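Local coordinates for protein Ps01740 (Pseudomonas sp. UW4, PDB 5UIF) that belongs to the tautomerase superfamily and, as a homologue of cis-3-chloroacrylic acid dehalogenase, probably catalyses hydrolytic dehalogenation of a related substrate, at residues L20-T32 with T75-Y87. Numbering follows the deposited sequence.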
# COMPACT_ATOMS: atom_id res chain seq x y z
N LEU A 20 9.61 -0.92 -17.73
CA LEU A 20 9.11 0.05 -16.76
C LEU A 20 10.01 0.13 -15.53
O LEU A 20 10.22 1.20 -14.98
CB LEU A 20 7.68 -0.29 -16.35
CG LEU A 20 6.61 -0.06 -17.43
CD1 LEU A 20 5.27 -0.63 -16.99
CD2 LEU A 20 6.48 1.42 -17.75
N ALA A 21 10.52 -1.02 -15.10
CA ALA A 21 11.41 -1.07 -13.94
C ALA A 21 12.72 -0.34 -14.21
O ALA A 21 13.22 0.40 -13.37
CB ALA A 21 11.68 -2.51 -13.54
N GLU A 22 13.27 -0.55 -15.41
CA GLU A 22 14.49 0.12 -15.82
C GLU A 22 14.26 1.62 -15.99
O GLU A 22 15.11 2.43 -15.64
CB GLU A 22 15.03 -0.48 -17.12
CG GLU A 22 15.60 -1.88 -16.98
CD GLU A 22 16.08 -2.45 -18.30
OE1 GLU A 22 15.53 -2.05 -19.35
OE2 GLU A 22 17.02 -3.27 -18.29
N SER A 23 13.10 1.97 -16.54
CA SER A 23 12.76 3.36 -16.79
C SER A 23 12.57 4.14 -15.49
O SER A 23 13.15 5.21 -15.31
CB SER A 23 11.49 3.45 -17.65
OG SER A 23 11.13 4.81 -17.87
N ILE A 24 11.76 3.59 -14.59
CA ILE A 24 11.50 4.22 -13.30
C ILE A 24 12.79 4.41 -12.50
O ILE A 24 13.01 5.47 -11.91
CB ILE A 24 10.49 3.40 -12.46
CG1 ILE A 24 9.10 3.47 -13.09
CG2 ILE A 24 10.44 3.90 -11.03
CD1 ILE A 24 8.07 2.60 -12.39
N THR A 25 13.63 3.39 -12.51
CA THR A 25 14.91 3.44 -11.81
C THR A 25 15.78 4.58 -12.34
O THR A 25 16.34 5.35 -11.56
CB THR A 25 15.68 2.11 -11.94
OG1 THR A 25 14.84 1.03 -11.53
CG2 THR A 25 16.94 2.13 -11.09
N SER A 26 15.88 4.68 -13.66
CA SER A 26 16.67 5.72 -14.30
C SER A 26 16.15 7.12 -13.97
O SER A 26 16.93 8.04 -13.72
CB SER A 26 16.68 5.52 -15.82
OG SER A 26 17.39 6.57 -16.46
N ILE A 27 14.83 7.26 -13.96
CA ILE A 27 14.19 8.54 -13.67
C ILE A 27 14.45 8.97 -12.23
O ILE A 27 14.72 10.14 -11.96
CB ILE A 27 12.67 8.47 -13.92
CG1 ILE A 27 12.39 8.25 -15.41
CG2 ILE A 27 11.98 9.75 -13.45
CD1 ILE A 27 10.98 7.81 -15.71
N HIS A 28 14.39 8.02 -11.30
CA HIS A 28 14.59 8.32 -9.89
C HIS A 28 16.05 8.65 -9.57
O HIS A 28 16.33 9.63 -8.87
CB HIS A 28 14.14 7.14 -9.02
CG HIS A 28 14.31 7.38 -7.55
ND1 HIS A 28 13.35 7.99 -6.78
CD2 HIS A 28 15.35 7.11 -6.72
CE1 HIS A 28 13.78 8.08 -5.53
NE2 HIS A 28 14.99 7.55 -5.47
N THR A 29 16.97 7.84 -10.07
CA THR A 29 18.40 8.02 -9.81
C THR A 29 18.92 9.35 -10.35
O THR A 29 19.90 9.89 -9.85
CB THR A 29 19.24 6.87 -10.41
OG1 THR A 29 18.99 6.79 -11.82
CG2 THR A 29 18.89 5.55 -9.75
N ARG A 30 18.25 9.86 -11.38
CA ARG A 30 18.66 11.11 -12.01
C ARG A 30 18.16 12.33 -11.23
O ARG A 30 18.93 13.24 -10.93
CB ARG A 30 18.15 11.17 -13.44
CG ARG A 30 18.35 12.51 -14.12
CD ARG A 30 17.55 12.59 -15.41
NE ARG A 30 16.11 12.65 -15.15
CZ ARG A 30 15.20 12.00 -15.86
NH1 ARG A 30 15.57 11.24 -16.89
NH2 ARG A 30 13.91 12.11 -15.56
N GLU A 31 16.87 12.34 -10.92
CA GLU A 31 16.24 13.49 -10.29
C GLU A 31 16.62 13.65 -8.82
O GLU A 31 16.66 14.77 -8.31
CB GLU A 31 14.71 13.40 -10.43
CG GLU A 31 14.21 13.43 -11.87
CD GLU A 31 14.50 14.75 -12.55
OE1 GLU A 31 14.59 15.78 -11.85
OE2 GLU A 31 14.64 14.76 -13.80
N THR A 32 16.89 12.54 -8.15
CA THR A 32 17.20 12.57 -6.73
C THR A 32 18.70 12.45 -6.47
O THR A 32 19.20 12.93 -5.45
CB THR A 32 16.48 11.44 -5.97
OG1 THR A 32 17.02 10.17 -6.37
CG2 THR A 32 14.99 11.47 -6.26
N THR A 75 11.58 18.66 -8.22
CA THR A 75 12.15 17.32 -8.35
C THR A 75 11.05 16.26 -8.40
O THR A 75 11.07 15.36 -9.24
CB THR A 75 13.12 17.01 -7.20
OG1 THR A 75 14.24 17.90 -7.25
CG2 THR A 75 13.62 15.57 -7.29
N ARG A 76 10.09 16.38 -7.49
CA ARG A 76 8.97 15.44 -7.41
C ARG A 76 8.13 15.47 -8.68
O ARG A 76 7.82 14.42 -9.25
CB ARG A 76 8.09 15.76 -6.21
CG ARG A 76 6.96 14.77 -5.99
CD ARG A 76 5.92 15.33 -5.04
NE ARG A 76 6.53 16.11 -3.97
CZ ARG A 76 6.98 15.59 -2.83
NH1 ARG A 76 7.52 16.38 -1.91
NH2 ARG A 76 6.90 14.29 -2.61
N HIS A 77 7.77 16.67 -9.12
CA HIS A 77 6.97 16.85 -10.32
C HIS A 77 7.64 16.24 -11.55
O HIS A 77 6.98 15.65 -12.40
CB HIS A 77 6.70 18.34 -10.57
CG HIS A 77 6.01 18.63 -11.86
ND1 HIS A 77 4.65 18.49 -12.02
CD2 HIS A 77 6.49 19.04 -13.06
CE1 HIS A 77 4.32 18.81 -13.26
NE2 HIS A 77 5.42 19.15 -13.91
N ALA A 78 8.96 16.38 -11.62
CA ALA A 78 9.74 15.82 -12.72
C ALA A 78 9.64 14.30 -12.72
O ALA A 78 9.59 13.67 -13.77
CB ALA A 78 11.19 16.26 -12.62
N ILE A 79 9.62 13.71 -11.52
CA ILE A 79 9.47 12.27 -11.38
C ILE A 79 8.06 11.84 -11.78
O ILE A 79 7.89 10.86 -12.51
CB ILE A 79 9.77 11.81 -9.94
CG1 ILE A 79 11.19 12.19 -9.54
CG2 ILE A 79 9.57 10.30 -9.81
CD1 ILE A 79 11.55 11.82 -8.12
N LEU A 80 7.07 12.58 -11.30
CA LEU A 80 5.67 12.31 -11.62
C LEU A 80 5.42 12.31 -13.12
O LEU A 80 4.82 11.38 -13.67
CB LEU A 80 4.76 13.34 -10.95
CG LEU A 80 4.47 13.17 -9.45
CD1 LEU A 80 3.78 14.41 -8.91
CD2 LEU A 80 3.62 11.94 -9.21
N ARG A 81 5.88 13.37 -13.78
CA ARG A 81 5.66 13.56 -15.22
C ARG A 81 6.31 12.46 -16.06
O ARG A 81 5.67 11.89 -16.95
CB ARG A 81 6.21 14.92 -15.66
CG ARG A 81 5.13 15.91 -16.04
CD ARG A 81 4.42 15.47 -17.31
NE ARG A 81 3.16 16.16 -17.49
CZ ARG A 81 1.97 15.60 -17.31
NH1 ARG A 81 1.88 14.33 -16.96
NH2 ARG A 81 0.86 16.31 -17.50
N ALA A 82 7.57 12.17 -15.77
CA ALA A 82 8.34 11.21 -16.54
C ALA A 82 7.75 9.80 -16.46
O ALA A 82 7.62 9.12 -17.48
CB ALA A 82 9.79 11.20 -16.07
N ILE A 83 7.39 9.38 -15.26
CA ILE A 83 6.79 8.07 -15.05
C ILE A 83 5.46 7.94 -15.80
O ILE A 83 5.20 6.93 -16.45
CB ILE A 83 6.55 7.78 -13.55
CG1 ILE A 83 7.89 7.64 -12.82
CG2 ILE A 83 5.71 6.53 -13.36
CD1 ILE A 83 7.75 7.41 -11.33
N THR A 84 4.65 8.99 -15.73
CA THR A 84 3.35 9.01 -16.40
C THR A 84 3.49 8.92 -17.91
O THR A 84 2.80 8.14 -18.57
CB THR A 84 2.56 10.28 -16.04
OG1 THR A 84 2.48 10.42 -14.62
CG2 THR A 84 1.15 10.22 -16.62
N ASP A 85 4.39 9.73 -18.47
CA ASP A 85 4.65 9.74 -19.91
C ASP A 85 5.15 8.38 -20.39
O ASP A 85 4.74 7.90 -21.45
CB ASP A 85 5.66 10.82 -20.27
CG ASP A 85 5.06 12.21 -20.28
OD1 ASP A 85 3.83 12.33 -20.50
OD2 ASP A 85 5.81 13.19 -20.07
N VAL A 86 6.03 7.77 -19.60
CA VAL A 86 6.62 6.49 -19.95
C VAL A 86 5.57 5.37 -19.95
O VAL A 86 5.51 4.58 -20.90
CB VAL A 86 7.76 6.12 -18.98
CG1 VAL A 86 8.03 4.62 -19.00
CG2 VAL A 86 9.02 6.89 -19.34
N TYR A 87 4.75 5.32 -18.91
CA TYR A 87 3.75 4.26 -18.80
C TYR A 87 2.73 4.31 -19.94
O TYR A 87 2.32 3.27 -20.46
CB TYR A 87 3.01 4.34 -17.45
CG TYR A 87 2.01 3.23 -17.27
CD1 TYR A 87 2.41 1.99 -16.77
CD2 TYR A 87 0.68 3.40 -17.61
CE1 TYR A 87 1.50 0.96 -16.60
CE2 TYR A 87 -0.24 2.37 -17.46
CZ TYR A 87 0.18 1.16 -16.95
OH TYR A 87 -0.73 0.14 -16.79
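With CG1 anti to the carbonyl carbon (chi1 -65°) and the chain then extended, Ile27 sends its CD1 methyl onto the facing helix, where CD1 meets Ala82 CB at 3.6 Å. Its CG2 branch, anti to the backbone N, rests on the same Ala82 methyl and reaches back toward Ile79. Ile27 is thus a knob in the hole formed by Ile79, Ala82, Ile83 and Val86. One helical turn on, Glu31 bends at chi2 (-65°), which lays its carboxylate over Ala78, with OE1 3.5 Å from Ala78 CB. The aliphatic part of Glu31 runs alongside Ile79, the two pointing opposite ways, with Glu31 CB 3.8 Å from Ile79 CG1. Arg30 NE of the same helix donates to Glu31 OE2 at 2.9 Å, on the anti side but well out of the carboxylate plane, in a salt bridge over the small Ala78 and Ala82. Were Glu31 cut back to an alanine, the Arg30 guanidinium would probably be left without its carboxylate partner and a gap would open over the Ala78 methyl. Toward the other end, both Val86 methyls lie beside Ser23 OG, while Leu20 forks, its CD2 3.8 Å from Val86 CG1 and its CD1 against the Tyr87 ring. No hydrogen bond joins the two segments; 606 Å² of surface, both sides summed, is buried as they run antiparallel at 164°, the axes of these segments coming within 9.7 Å at their closest. The pair belongs to helices 14-32 and 73-91, which lie side by side on the four-stranded mixed sheet in the repeated beta-alpha-beta architecture of the tautomerase superfamily. Ile24, Ile79 and Ile83 all pack down on Tyr3 of strand 2-8, whose hydroxyl is hydrogen-bonded to His28 ND1, and Tyr87 reaches strands 61-68 and 98-105.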